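Local coordinates for protein dehydroquinate synthase (Thermus thermophilus, PDB 1UJN) that probably converts 3-deoxy-D-arabino-heptulosonate 7-phosphate into 3-dehydroquinate with release of phosphate, the second step of chorismate biosynthesis, using NAD and a divalent metal ion, at residues A[9-13]-A[148-153]; A[97-102]-A[131-135]; A[123-128]-A[206-211]; A[229-234]-A[250-255]; A[283-289]-A[343-347]. One frame throughout, in Å; residues are numbered along the deposited sequence.

How the contacts relate
Contacts 2, 3 and 4 are buried, whereas contacts 1 and 5 lie farther out and mix buried with exposed residues. Contact 1 pairs strands 12-17 and 151-155 of the N-terminal sheet; contact 3 packs against it, the Y12 hydroxyl reaching the S127 carbonyl, and ties helix 120-126 to helix 199-216 through a lysine. Contact 2 sets helix 94-106 against strand 131-136, with a glycine N-H as its polar link. Contact 4 joins two helices of the C-terminal part through glycines and holds a predicted zinc ligand. Contact 5, at the C-terminal end, is mostly proline and leucine, and touches contact 4 through Y253.

Contact 1 of 5, residues A[9-13]-A[148-153]; sequences PVPYP and FPQGVY
Y12 lies over P149, and the aromatic and proline contacts carry most of this contact. CG of P149 makes a CH-pi contact with one face of the Y12 ring, 4.0 Å from the ring centroid and displaced toward the rim, while the carbonyl O of P149 approaches the same ring near its root, 3.3 Å from Y12 CG. Y12 CG stands between its own backbone N and carbonyl carbon (chi1 64°), a rotation that brings the ring across 148-153. Obliquely to the ring, CE1 of Y12 meets F148 CB at 4.0 Å and CE2 of Y12 meets V152 CG2 at 3.9 Å. The F148 ring is met in turn by P9, whose CG comes within 3.6 Å of F148 CZ, and by CG2 of V10. Outside the two segments, Y12 OH hydrogen-bonds to S127 O. An alanine at Y12 would remove the ring and is likely to leave P149 and F148 without their common packing partner and the S127 carbonyl without its hydroxyl.

Among the polar contacts, the V152 N-H donates to P13 O at 3.0 Å, the bond that pairs the two strands. G151 CA adds a CA-H...O contact to the same oxygen. One water donates to both P11 O and Q150 O, bridging the backbones where they have spread apart.

The two segments run nearly parallel, as neighbouring strands 12-17 and 151-155. Strand 2-6 lies beyond the first, touching Y12 and P13, and strand 112-117 beyond the second, touching P149 and V152.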
# COMPACT_ATOMS: atom_id res chain seq x y z
N PRO A 9 -8.03 -12.79 -6.46
CA PRO A 9 -8.15 -13.07 -5.03
C PRO A 9 -9.31 -12.33 -4.36
O PRO A 9 -9.72 -12.67 -3.26
CB PRO A 9 -6.80 -12.64 -4.48
CG PRO A 9 -6.49 -11.45 -5.32
CD PRO A 9 -6.86 -11.93 -6.72
N VAL A 10 -9.82 -11.31 -5.05
CA VAL A 10 -10.93 -10.51 -4.55
C VAL A 10 -11.96 -10.41 -5.67
O VAL A 10 -11.63 -10.05 -6.80
CB VAL A 10 -10.47 -9.08 -4.17
CG1 VAL A 10 -11.64 -8.26 -3.66
CG2 VAL A 10 -9.38 -9.16 -3.11
N PRO A 11 -13.23 -10.74 -5.38
CA PRO A 11 -14.27 -10.68 -6.40
C PRO A 11 -14.84 -9.30 -6.74
O PRO A 11 -15.05 -8.46 -5.87
CB PRO A 11 -15.34 -11.61 -5.85
CG PRO A 11 -15.25 -11.36 -4.38
CD PRO A 11 -13.75 -11.35 -4.14
N TYR A 12 -15.08 -9.10 -8.03
CA TYR A 12 -15.68 -7.86 -8.52
C TYR A 12 -16.11 -8.07 -9.97
O TYR A 12 -15.55 -8.91 -10.68
CB TYR A 12 -14.72 -6.67 -8.42
CG TYR A 12 -13.47 -6.76 -9.26
CD1 TYR A 12 -12.30 -7.30 -8.74
CD2 TYR A 12 -13.45 -6.27 -10.58
CE1 TYR A 12 -11.12 -7.35 -9.51
CE2 TYR A 12 -12.29 -6.32 -11.35
CZ TYR A 12 -11.13 -6.86 -10.80
OH TYR A 12 -9.98 -6.89 -11.56
N PRO A 13 -17.12 -7.33 -10.41
CA PRO A 13 -17.65 -7.42 -11.78
C PRO A 13 -16.96 -6.44 -12.73
O PRO A 13 -16.47 -5.39 -12.32
CB PRO A 13 -19.11 -7.06 -11.59
CG PRO A 13 -19.00 -5.94 -10.58
CD PRO A 13 -18.00 -6.49 -9.57
N PHE A 148 -7.34 -3.98 -5.78
CA PHE A 148 -8.37 -4.28 -6.76
C PHE A 148 -9.59 -3.40 -6.67
O PHE A 148 -10.03 -3.04 -5.59
CB PHE A 148 -8.81 -5.74 -6.63
CG PHE A 148 -7.70 -6.72 -6.76
CD1 PHE A 148 -6.91 -7.04 -5.66
CD2 PHE A 148 -7.39 -7.28 -7.99
CE1 PHE A 148 -5.83 -7.90 -5.79
CE2 PHE A 148 -6.30 -8.14 -8.13
CZ PHE A 148 -5.52 -8.45 -7.03
N PRO A 149 -10.16 -3.05 -7.84
CA PRO A 149 -11.35 -2.20 -7.84
C PRO A 149 -12.54 -3.00 -7.33
O PRO A 149 -12.53 -4.23 -7.35
CB PRO A 149 -11.50 -1.82 -9.32
CG PRO A 149 -10.99 -3.03 -10.03
CD PRO A 149 -9.76 -3.42 -9.21
N GLN A 150 -13.55 -2.28 -6.86
CA GLN A 150 -14.76 -2.88 -6.35
C GLN A 150 -15.66 -3.20 -7.55
O GLN A 150 -16.63 -3.94 -7.44
CB GLN A 150 -15.44 -1.88 -5.42
CG GLN A 150 -16.61 -2.40 -4.65
CD GLN A 150 -17.07 -1.39 -3.63
OE1 GLN A 150 -16.76 -1.48 -2.44
NE2 GLN A 150 -17.86 -0.42 -4.09
N GLY A 151 -15.30 -2.62 -8.69
CA GLY A 151 -16.04 -2.83 -9.92
C GLY A 151 -15.39 -2.07 -11.06
O GLY A 151 -14.73 -1.06 -10.82
N VAL A 152 -15.56 -2.55 -12.29
CA VAL A 152 -15.00 -1.89 -13.48
C VAL A 152 -16.17 -1.71 -14.45
O VAL A 152 -16.87 -2.66 -14.76
CB VAL A 152 -13.92 -2.74 -14.17
CG1 VAL A 152 -13.42 -2.03 -15.43
CG2 VAL A 152 -12.75 -2.96 -13.21
N TYR A 153 -16.36 -0.48 -14.91
CA TYR A 153 -17.46 -0.16 -15.81
C TYR A 153 -16.95 0.56 -17.04
O TYR A 153 -16.60 1.74 -16.98
CB TYR A 153 -18.48 0.70 -15.05
CG TYR A 153 -19.02 -0.03 -13.83
CD1 TYR A 153 -20.14 -0.85 -13.94
CD2 TYR A 153 -18.35 0.02 -12.61
CE1 TYR A 153 -20.57 -1.63 -12.86
CE2 TYR A 153 -18.77 -0.75 -11.52
CZ TYR A 153 -19.88 -1.57 -11.66
OH TYR A 153 -20.28 -2.38 -10.62
O HOH W 1 -16.98 -5.81 -5.61

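Contact 2 of 5, residues A[97-102]-A[131-135]; sequences TDLGGF and KTGIN
Helix segment 97-102 crosses strand segment 131-135 at 104°, their axes 5.6 Å apart at closest, with D98 CA nearest to T132 CA. The G133 N-H donates to D98 O at 3.0 Å and comes from above the carbonyl plane. F102 N, the regular helical donor, reaches that oxygen from the opposite face, so one helix carbonyl serves helix and strand together.

T132 fits against the helical turn: its CG2 lies 3.7 Å from G101 C, and its OG1 lies 3.4 Å from F102 CA while hydrogen-bonding to A145 O. A side chain at G101 would run into T132 CG2. The F102 side chain, with CG anti to its backbone N (chi1 -176°), leads the ring out past G133, where CB passes 3.7 Å from G133 N and CD2 reaches I134 CG2. That methyl also meets L99 CD1 at 3.8 Å, so I134 touches two residues one helical turn apart. At the backbone angles of G133 a CB would press on the carbonyl oxygen of T132.

At the subunit interface, F102 packs on Y70 of the second subunit, and R109 of that subunit donates to T132 O. D98 forms a salt bridge with K65 of its own chain. The strand also carries K131, a predicted NAD-binding residue. Only the backbone bond is polar between helix and strand; the rest is methyl, ring and glycine packing, so the junction rests on one shared carbonyl and on the closeness that G101 permits.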
# COMPACT_ATOMS: atom_id res chain seq x y z
N THR A 97 -6.08 5.20 -13.80
CA THR A 97 -6.41 4.11 -12.90
C THR A 97 -5.17 3.72 -12.10
O THR A 97 -5.29 3.32 -10.95
CB THR A 97 -7.00 2.89 -13.64
OG1 THR A 97 -6.21 2.59 -14.79
CG2 THR A 97 -8.43 3.17 -14.06
N ASP A 98 -4.00 3.86 -12.71
CA ASP A 98 -2.74 3.54 -12.02
C ASP A 98 -2.59 4.50 -10.83
O ASP A 98 -2.39 4.07 -9.69
CB ASP A 98 -1.54 3.71 -12.96
CG ASP A 98 -1.31 2.49 -13.84
OD1 ASP A 98 -0.43 2.55 -14.73
OD2 ASP A 98 -1.98 1.46 -13.64
N LEU A 99 -2.70 5.79 -11.10
CA LEU A 99 -2.58 6.81 -10.06
C LEU A 99 -3.74 6.73 -9.07
O LEU A 99 -3.52 6.62 -7.86
CB LEU A 99 -2.56 8.20 -10.69
CG LEU A 99 -2.66 9.38 -9.71
CD1 LEU A 99 -1.37 9.50 -8.92
CD2 LEU A 99 -2.95 10.65 -10.47
N GLY A 100 -4.96 6.78 -9.58
CA GLY A 100 -6.15 6.72 -8.73
C GLY A 100 -6.25 5.46 -7.89
O GLY A 100 -6.71 5.51 -6.75
N GLY A 101 -5.85 4.32 -8.45
CA GLY A 101 -5.91 3.08 -7.71
C GLY A 101 -4.92 3.09 -6.56
O GLY A 101 -5.19 2.54 -5.50
N PHE A 102 -3.76 3.71 -6.78
CA PHE A 102 -2.73 3.79 -5.75
C PHE A 102 -3.15 4.76 -4.65
O PHE A 102 -2.88 4.53 -3.46
CB PHE A 102 -1.40 4.22 -6.39
CG PHE A 102 -0.25 4.25 -5.42
CD1 PHE A 102 0.00 3.16 -4.58
CD2 PHE A 102 0.59 5.36 -5.35
CE1 PHE A 102 1.07 3.18 -3.69
CE2 PHE A 102 1.67 5.39 -4.45
CZ PHE A 102 1.91 4.29 -3.62
N LYS A 131 -2.92 -4.05 -10.39
CA LYS A 131 -1.70 -3.25 -10.39
C LYS A 131 -1.99 -1.75 -10.40
O LYS A 131 -2.73 -1.26 -11.24
CB LYS A 131 -0.85 -3.57 -11.61
CG LYS A 131 -0.29 -4.97 -11.63
CD LYS A 131 0.74 -5.09 -12.74
CE LYS A 131 1.48 -6.42 -12.66
NZ LYS A 131 2.56 -6.48 -13.68
N THR A 132 -1.41 -1.03 -9.44
CA THR A 132 -1.58 0.41 -9.36
C THR A 132 -0.21 0.97 -9.02
O THR A 132 0.68 0.23 -8.59
CB THR A 132 -2.58 0.84 -8.25
OG1 THR A 132 -1.96 0.70 -6.97
CG2 THR A 132 -3.83 -0.02 -8.30
N GLY A 133 -0.01 2.28 -9.22
CA GLY A 133 1.28 2.85 -8.89
C GLY A 133 1.66 4.09 -9.68
O GLY A 133 0.89 4.59 -10.49
N ILE A 134 2.87 4.58 -9.42
CA ILE A 134 3.37 5.78 -10.07
C ILE A 134 4.84 5.58 -10.45
O ILE A 134 5.43 4.53 -10.15
CB ILE A 134 3.25 7.00 -9.12
CG1 ILE A 134 3.99 6.71 -7.81
CG2 ILE A 134 1.77 7.29 -8.83
CD1 ILE A 134 4.09 7.91 -6.88
N ASN A 135 5.42 6.58 -11.11
CA ASN A 135 6.81 6.51 -11.54
C ASN A 135 7.71 7.33 -10.62
O ASN A 135 7.24 8.13 -9.81
CB ASN A 135 6.97 7.07 -12.96
CG ASN A 135 6.02 6.44 -13.95
OD1 ASN A 135 5.87 5.22 -14.01
ND2 ASN A 135 5.37 7.28 -14.77

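Contact 3 of 5, residues A[123-128]-A[206-211]; sequences IVDASV and AVAVKV
K210 reaches from helix 199-216 across to segment 123-128, joining the N-terminal region, which carries the predicted NAD-binding residues, to the helical C-terminal part of the dehydroquinate synthase fold. Its CB points toward 123-128, and the chain is extended throughout, CG lying anti to the backbone N (chi1 -173°). CG and CD slide past V128 in the opposite direction, CD lying 3.9 Å from V128 CB, and CE then passes 3.3 Å from V128 O. Three oxygens grip the amine: K210 NZ lies 2.7 Å from D125 O, in its carbonyl plane on a lone pair, and 3.0 Å from V128 O, above that carbonyl plane. K210 NZ also lies 3.0 Å from D125 OD1, in a salt bridge that reaches the oxygen from above the carboxylate plane. A methionine in its place would probably leave both carbonyls and the D125 carboxylate without their charged partner.

Beside this polar end lies an apolar seam. V128 CG2 meets V211 CG2 at 3.7 Å and V207 CG1 one turn earlier on the helix, while V124 packs on A206. I14 of strand 12-17 lies against V128 and V207. V207 CG2 sits 3.4 Å from I123 O, the same oxygen that accepts a hydrogen bond from S127 OG at 2.6 Å.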
# COMPACT_ATOMS: atom_id res chain seq x y z
N ILE A 123 -9.29 -0.97 -20.71
CA ILE A 123 -10.32 -2.00 -20.65
C ILE A 123 -9.71 -3.40 -20.72
O ILE A 123 -9.99 -4.26 -19.88
CB ILE A 123 -11.33 -1.85 -21.82
CG1 ILE A 123 -12.09 -0.53 -21.69
CG2 ILE A 123 -12.30 -3.04 -21.83
CD1 ILE A 123 -13.07 -0.26 -22.83
N VAL A 124 -8.84 -3.61 -21.70
CA VAL A 124 -8.21 -4.91 -21.93
C VAL A 124 -7.12 -5.30 -20.94
O VAL A 124 -6.99 -6.47 -20.60
CB VAL A 124 -7.60 -4.98 -23.38
CG1 VAL A 124 -6.85 -6.29 -23.58
CG2 VAL A 124 -8.71 -4.85 -24.40
N ASP A 125 -6.36 -4.32 -20.46
CA ASP A 125 -5.26 -4.62 -19.57
C ASP A 125 -5.39 -4.17 -18.11
O ASP A 125 -5.05 -4.92 -17.20
CB ASP A 125 -3.97 -4.05 -20.18
CG ASP A 125 -2.73 -4.59 -19.52
OD1 ASP A 125 -2.64 -5.83 -19.33
OD2 ASP A 125 -1.82 -3.79 -19.20
N ALA A 126 -5.87 -2.96 -17.88
CA ALA A 126 -5.98 -2.45 -16.52
C ALA A 126 -7.14 -2.97 -15.66
O ALA A 126 -7.13 -2.78 -14.44
CB ALA A 126 -5.99 -0.92 -16.54
N SER A 127 -8.12 -3.62 -16.28
CA SER A 127 -9.29 -4.12 -15.55
C SER A 127 -9.03 -5.34 -14.68
O SER A 127 -9.84 -5.66 -13.80
CB SER A 127 -10.42 -4.45 -16.53
OG SER A 127 -9.97 -5.39 -17.50
N VAL A 128 -7.92 -6.03 -14.93
CA VAL A 128 -7.56 -7.23 -14.19
C VAL A 128 -6.11 -7.17 -13.71
O VAL A 128 -5.24 -6.66 -14.42
CB VAL A 128 -7.71 -8.48 -15.09
CG1 VAL A 128 -7.37 -9.75 -14.31
CG2 VAL A 128 -9.14 -8.55 -15.64
N ALA A 206 -11.62 -10.34 -24.89
CA ALA A 206 -10.24 -10.00 -24.54
C ALA A 206 -10.04 -9.98 -23.03
O ALA A 206 -9.06 -10.52 -22.52
CB ALA A 206 -9.87 -8.64 -25.14
N VAL A 207 -10.96 -9.36 -22.31
CA VAL A 207 -10.86 -9.28 -20.86
C VAL A 207 -10.98 -10.67 -20.23
O VAL A 207 -10.25 -11.01 -19.30
CB VAL A 207 -11.96 -8.38 -20.25
CG1 VAL A 207 -11.80 -8.33 -18.74
CG2 VAL A 207 -11.86 -6.98 -20.84
N ALA A 208 -11.89 -11.47 -20.77
CA ALA A 208 -12.12 -12.82 -20.25
C ALA A 208 -10.84 -13.66 -20.27
O ALA A 208 -10.63 -14.49 -19.38
CB ALA A 208 -13.22 -13.50 -21.05
N VAL A 209 -9.99 -13.44 -21.26
CA VAL A 209 -8.74 -14.21 -21.34
C VAL A 209 -7.79 -13.85 -20.20
O VAL A 209 -7.17 -14.74 -19.60
CB VAL A 209 -8.02 -14.00 -22.69
CG1 VAL A 209 -6.68 -14.73 -22.68
CG2 VAL A 209 -8.89 -14.52 -23.82
N LYS A 210 -7.65 -12.56 -19.89
CA LYS A 210 -6.75 -12.18 -18.82
C LYS A 210 -7.31 -12.65 -17.48
O LYS A 210 -6.56 -12.98 -16.57
CB LYS A 210 -6.53 -10.66 -18.78
CG LYS A 210 -5.46 -10.27 -17.76
CD LYS A 210 -5.03 -8.81 -17.84
CE LYS A 210 -3.92 -8.54 -16.83
NZ LYS A 210 -3.47 -7.12 -16.78
N VAL A 211 -8.64 -12.69 -17.36
CA VAL A 211 -9.24 -13.16 -16.12
C VAL A 211 -8.84 -14.61 -15.87
O VAL A 211 -8.40 -14.96 -14.77
CB VAL A 211 -10.78 -13.06 -16.16
CG1 VAL A 211 -11.38 -13.79 -14.96
CG2 VAL A 211 -11.22 -11.59 -16.14

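Contact 4 of 5, residues A[229-234]-A[250-255]; sequences LGHTLG and AVAYGL
G230 O is gripped from two directions: it accepts the helical bond from G234 N at 3.2 Å, and across the contact G254 CA gives it a CA-H...O contact at 3.3 Å, nearly straight with 168° at the hydrogen. G230 CA and G254 CA stand only 3.9 Å apart, so the backbones meet directly. A CB on G254 would collide with G230 O, and one on G230 would strike L255 CD2. At G234 the fit is similarly close, with A250 CB lying 3.6 Å from G234 O.

Side chains close the contact around this glycine core. H231 has CG anti to its carbonyl carbon (chi1 -76°), which turns its ring back toward L229. ND1 of H231 donates to L229 O at 3.0 Å; the acceptor lies in the ring plane, although the donor stands above the carbonyl plane. This bond fixes the ring's rotation and directs NE2 away from L229. V251 CG2 rests over one face of the imidazole, 3.8 Å from H231 CE1, in a CH-pi contact. The L255 and L229 side chains cross at about a right angle, CD2 of L255 touching CG of L229.

H231, E173 and H247 are predicted zinc ligands. Their donor atoms face one vacant point, consistent with an empty metal site, for which L229 O would be a second-shell group orienting H231. Close helix packing through glycines thus borders the predicted metal site of this dehydroquinate synthase.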
# COMPACT_ATOMS: atom_id res chain seq x y z
N LEU A 229 4.40 -11.74 -22.97
CA LEU A 229 4.73 -12.04 -24.36
C LEU A 229 5.00 -10.74 -25.12
O LEU A 229 4.16 -9.84 -25.12
CB LEU A 229 3.58 -12.80 -25.02
CG LEU A 229 3.69 -13.13 -26.51
CD1 LEU A 229 4.87 -14.07 -26.77
CD2 LEU A 229 2.38 -13.76 -26.98
N GLY A 230 6.17 -10.65 -25.75
CA GLY A 230 6.52 -9.46 -26.51
C GLY A 230 6.97 -8.27 -25.68
O GLY A 230 7.31 -7.22 -26.24
N HIS A 231 7.00 -8.43 -24.36
CA HIS A 231 7.39 -7.33 -23.48
C HIS A 231 8.88 -7.18 -23.20
O HIS A 231 9.32 -6.12 -22.77
CB HIS A 231 6.63 -7.44 -22.15
CG HIS A 231 5.20 -7.01 -22.24
ND1 HIS A 231 4.28 -7.63 -23.06
CD2 HIS A 231 4.53 -6.02 -21.59
CE1 HIS A 231 3.10 -7.05 -22.91
NE2 HIS A 231 3.22 -6.07 -22.03
N THR A 232 9.66 -8.24 -23.42
CA THR A 232 11.10 -8.16 -23.17
C THR A 232 11.74 -7.19 -24.16
O THR A 232 12.47 -6.28 -23.78
CB THR A 232 11.78 -9.54 -23.29
OG1 THR A 232 11.17 -10.45 -22.36
CG2 THR A 232 13.26 -9.43 -22.97
N LEU A 233 11.45 -7.38 -25.45
CA LEU A 233 11.99 -6.49 -26.46
C LEU A 233 11.21 -5.18 -26.41
O LEU A 233 11.78 -4.10 -26.58
CB LEU A 233 11.89 -7.11 -27.86
CG LEU A 233 12.39 -6.19 -28.97
CD1 LEU A 233 13.85 -5.82 -28.72
CD2 LEU A 233 12.24 -6.86 -30.32
N GLY A 234 9.91 -5.28 -26.17
CA GLY A 234 9.07 -4.10 -26.11
C GLY A 234 9.60 -3.09 -25.10
O GLY A 234 9.73 -1.90 -25.39
N ALA A 250 5.12 -0.70 -28.94
CA ALA A 250 6.30 -1.45 -28.54
C ALA A 250 5.96 -2.93 -28.42
O ALA A 250 6.74 -3.80 -28.81
CB ALA A 250 6.83 -0.93 -27.21
N VAL A 251 4.78 -3.22 -27.87
CA VAL A 251 4.34 -4.60 -27.73
C VAL A 251 4.20 -5.25 -29.10
O VAL A 251 4.63 -6.39 -29.30
CB VAL A 251 3.00 -4.70 -26.99
CG1 VAL A 251 2.46 -6.13 -27.05
CG2 VAL A 251 3.18 -4.26 -25.54
N ALA A 252 3.61 -4.53 -30.05
CA ALA A 252 3.43 -5.06 -31.40
C ALA A 252 4.78 -5.46 -31.99
O ALA A 252 4.91 -6.54 -32.59
CB ALA A 252 2.76 -4.02 -32.28
N TYR A 253 5.78 -4.60 -31.81
CA TYR A 253 7.12 -4.87 -32.31
C TYR A 253 7.70 -6.09 -31.60
O TYR A 253 8.37 -6.92 -32.21
CB TYR A 253 8.04 -3.66 -32.07
CG TYR A 253 7.89 -2.55 -33.09
CD1 TYR A 253 7.64 -1.23 -32.69
CD2 TYR A 253 8.05 -2.80 -34.45
CE1 TYR A 253 7.56 -0.20 -33.62
CE2 TYR A 253 7.97 -1.78 -35.39
CZ TYR A 253 7.72 -0.48 -34.97
OH TYR A 253 7.67 0.53 -35.90
N GLY A 254 7.43 -6.20 -30.30
CA GLY A 254 7.92 -7.32 -29.52
C GLY A 254 7.26 -8.63 -29.94
O GLY A 254 7.88 -9.69 -29.86
N LEU A 255 6.02 -8.54 -30.38
CA LEU A 255 5.29 -9.73 -30.83
C LEU A 255 5.91 -10.30 -32.09
O LEU A 255 5.95 -11.52 -32.28
CB LEU A 255 3.82 -9.39 -31.09
CG LEU A 255 3.02 -9.04 -29.83
CD1 LEU A 255 1.59 -8.70 -30.20
CD2 LEU A 255 3.06 -10.21 -28.87

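Contact 5 of 5, residues A[283-289]-A[343-347]; sequences PPPLPPL and GLGLL
L346 and L347 make most of this contact, meeting the proline-rich segment 283-289 just after helix 327-342 has ended. That helix closes in a Schellman motif, with G345 as the C-prime residue at positive phi. G345 itself touches lightly, its O facing P285 CG. At L346 the chain meets 283-289 through both side chain and backbone. CG of L346 lies anti to the carbonyl carbon (chi1 -58°), which swings the branched end toward P283, and the side chain crosses that ring at about a right angle: CD1 of L346 lies 3.7 Å from P283 CG, and CD2 3.4 Å from P283 O. The backbone carbonyl O of L346 accepts from L286 N at 3.0 Å, an almost straight bond of 174° at the hydrogen, although the donor is tilted from the carbonyl plane. P285 CA adds a CA-H...O contact to that oxygen. L286 thus supplies an amide hydrogen that the flanking prolines lack. L347 comes last, its two methyls dividing the work: CD1 lies 3.6 Å from L286 O, and CD2 meets L289 CD1 at 4.1 Å.

Around the two loops, Y253 of helix 247-264 packs on P283, L286 and L346 and hydrogen-bonds to P284 O. W337 of helix 327-342 lies against L286 and L289, and helix 231-240 brings L237 and Q240 to L289.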
# COMPACT_ATOMS: atom_id res chain seq x y z
N PRO A 283 2.61 1.29 -36.82
CA PRO A 283 3.42 1.78 -35.70
C PRO A 283 4.45 2.81 -36.17
O PRO A 283 4.87 2.80 -37.32
CB PRO A 283 4.08 0.51 -35.17
CG PRO A 283 4.28 -0.29 -36.42
CD PRO A 283 2.94 -0.12 -37.12
N PRO A 284 4.86 3.72 -35.28
CA PRO A 284 5.85 4.72 -35.69
C PRO A 284 7.21 4.07 -35.96
O PRO A 284 7.63 3.17 -35.23
CB PRO A 284 5.89 5.68 -34.50
CG PRO A 284 5.57 4.79 -33.33
CD PRO A 284 4.45 3.92 -33.87
N PRO A 285 7.89 4.50 -37.03
CA PRO A 285 9.20 3.96 -37.40
C PRO A 285 10.19 4.05 -36.25
O PRO A 285 10.17 5.00 -35.47
CB PRO A 285 9.60 4.83 -38.59
CG PRO A 285 8.28 5.09 -39.25
CD PRO A 285 7.40 5.44 -38.07
N LEU A 286 11.06 3.06 -36.15
CA LEU A 286 12.06 3.00 -35.08
C LEU A 286 13.41 3.57 -35.48
O LEU A 286 13.75 3.64 -36.66
CB LEU A 286 12.26 1.54 -34.64
CG LEU A 286 11.03 0.80 -34.12
CD1 LEU A 286 11.40 -0.67 -33.86
CD2 LEU A 286 10.54 1.47 -32.84
N PRO A 287 14.21 3.98 -34.48
CA PRO A 287 15.54 4.55 -34.72
C PRO A 287 16.50 3.38 -34.93
O PRO A 287 16.24 2.27 -34.48
CB PRO A 287 15.83 5.29 -33.43
CG PRO A 287 15.19 4.40 -32.41
CD PRO A 287 13.86 4.06 -33.05
N PRO A 288 17.62 3.61 -35.63
CA PRO A 288 18.55 2.50 -35.83
C PRO A 288 18.93 1.84 -34.51
O PRO A 288 19.10 2.51 -33.49
CB PRO A 288 19.74 3.15 -36.54
CG PRO A 288 19.65 4.60 -36.12
CD PRO A 288 18.17 4.87 -36.17
N LEU A 289 19.03 0.52 -34.53
CA LEU A 289 19.36 -0.24 -33.34
C LEU A 289 20.22 -1.46 -33.66
O LEU A 289 19.97 -2.16 -34.64
CB LEU A 289 18.07 -0.66 -32.63
CG LEU A 289 16.84 -0.79 -33.54
CD1 LEU A 289 17.04 -1.93 -34.53
CD2 LEU A 289 15.59 -1.02 -32.69
N GLY A 343 11.62 -4.15 -44.54
CA GLY A 343 10.78 -4.50 -45.68
C GLY A 343 9.38 -3.93 -45.53
O GLY A 343 8.47 -4.30 -46.28
N LEU A 344 9.21 -3.05 -44.56
CA LEU A 344 7.92 -2.41 -44.30
C LEU A 344 8.11 -0.91 -44.10
O LEU A 344 7.15 -0.16 -43.96
CB LEU A 344 7.26 -3.03 -43.07
CG LEU A 344 6.92 -4.52 -43.17
CD1 LEU A 344 6.31 -5.01 -41.86
CD2 LEU A 344 5.96 -4.74 -44.32
N GLY A 345 9.38 -0.49 -44.08
CA GLY A 345 9.69 0.92 -43.91
C GLY A 345 9.63 1.38 -42.47
O GLY A 345 9.74 2.58 -42.20
N LEU A 346 9.47 0.45 -41.54
CA LEU A 346 9.41 0.78 -40.12
C LEU A 346 10.81 0.85 -39.53
O LEU A 346 10.98 1.03 -38.32
CB LEU A 346 8.56 -0.25 -39.37
CG LEU A 346 7.13 -0.41 -39.88
CD1 LEU A 346 6.43 -1.52 -39.11
CD2 LEU A 346 6.37 0.90 -39.72
N LEU A 347 11.81 0.71 -40.40
CA LEU A 347 13.20 0.76 -39.97
C LEU A 347 14.11 1.07 -41.16
O LEU A 347 13.61 1.01 -42.31
CB LEU A 347 13.61 -0.58 -39.35
CG LEU A 347 14.98 -0.61 -38.67
CD1 LEU A 347 15.01 0.37 -37.51
CD2 LEU A 347 15.27 -2.02 -38.18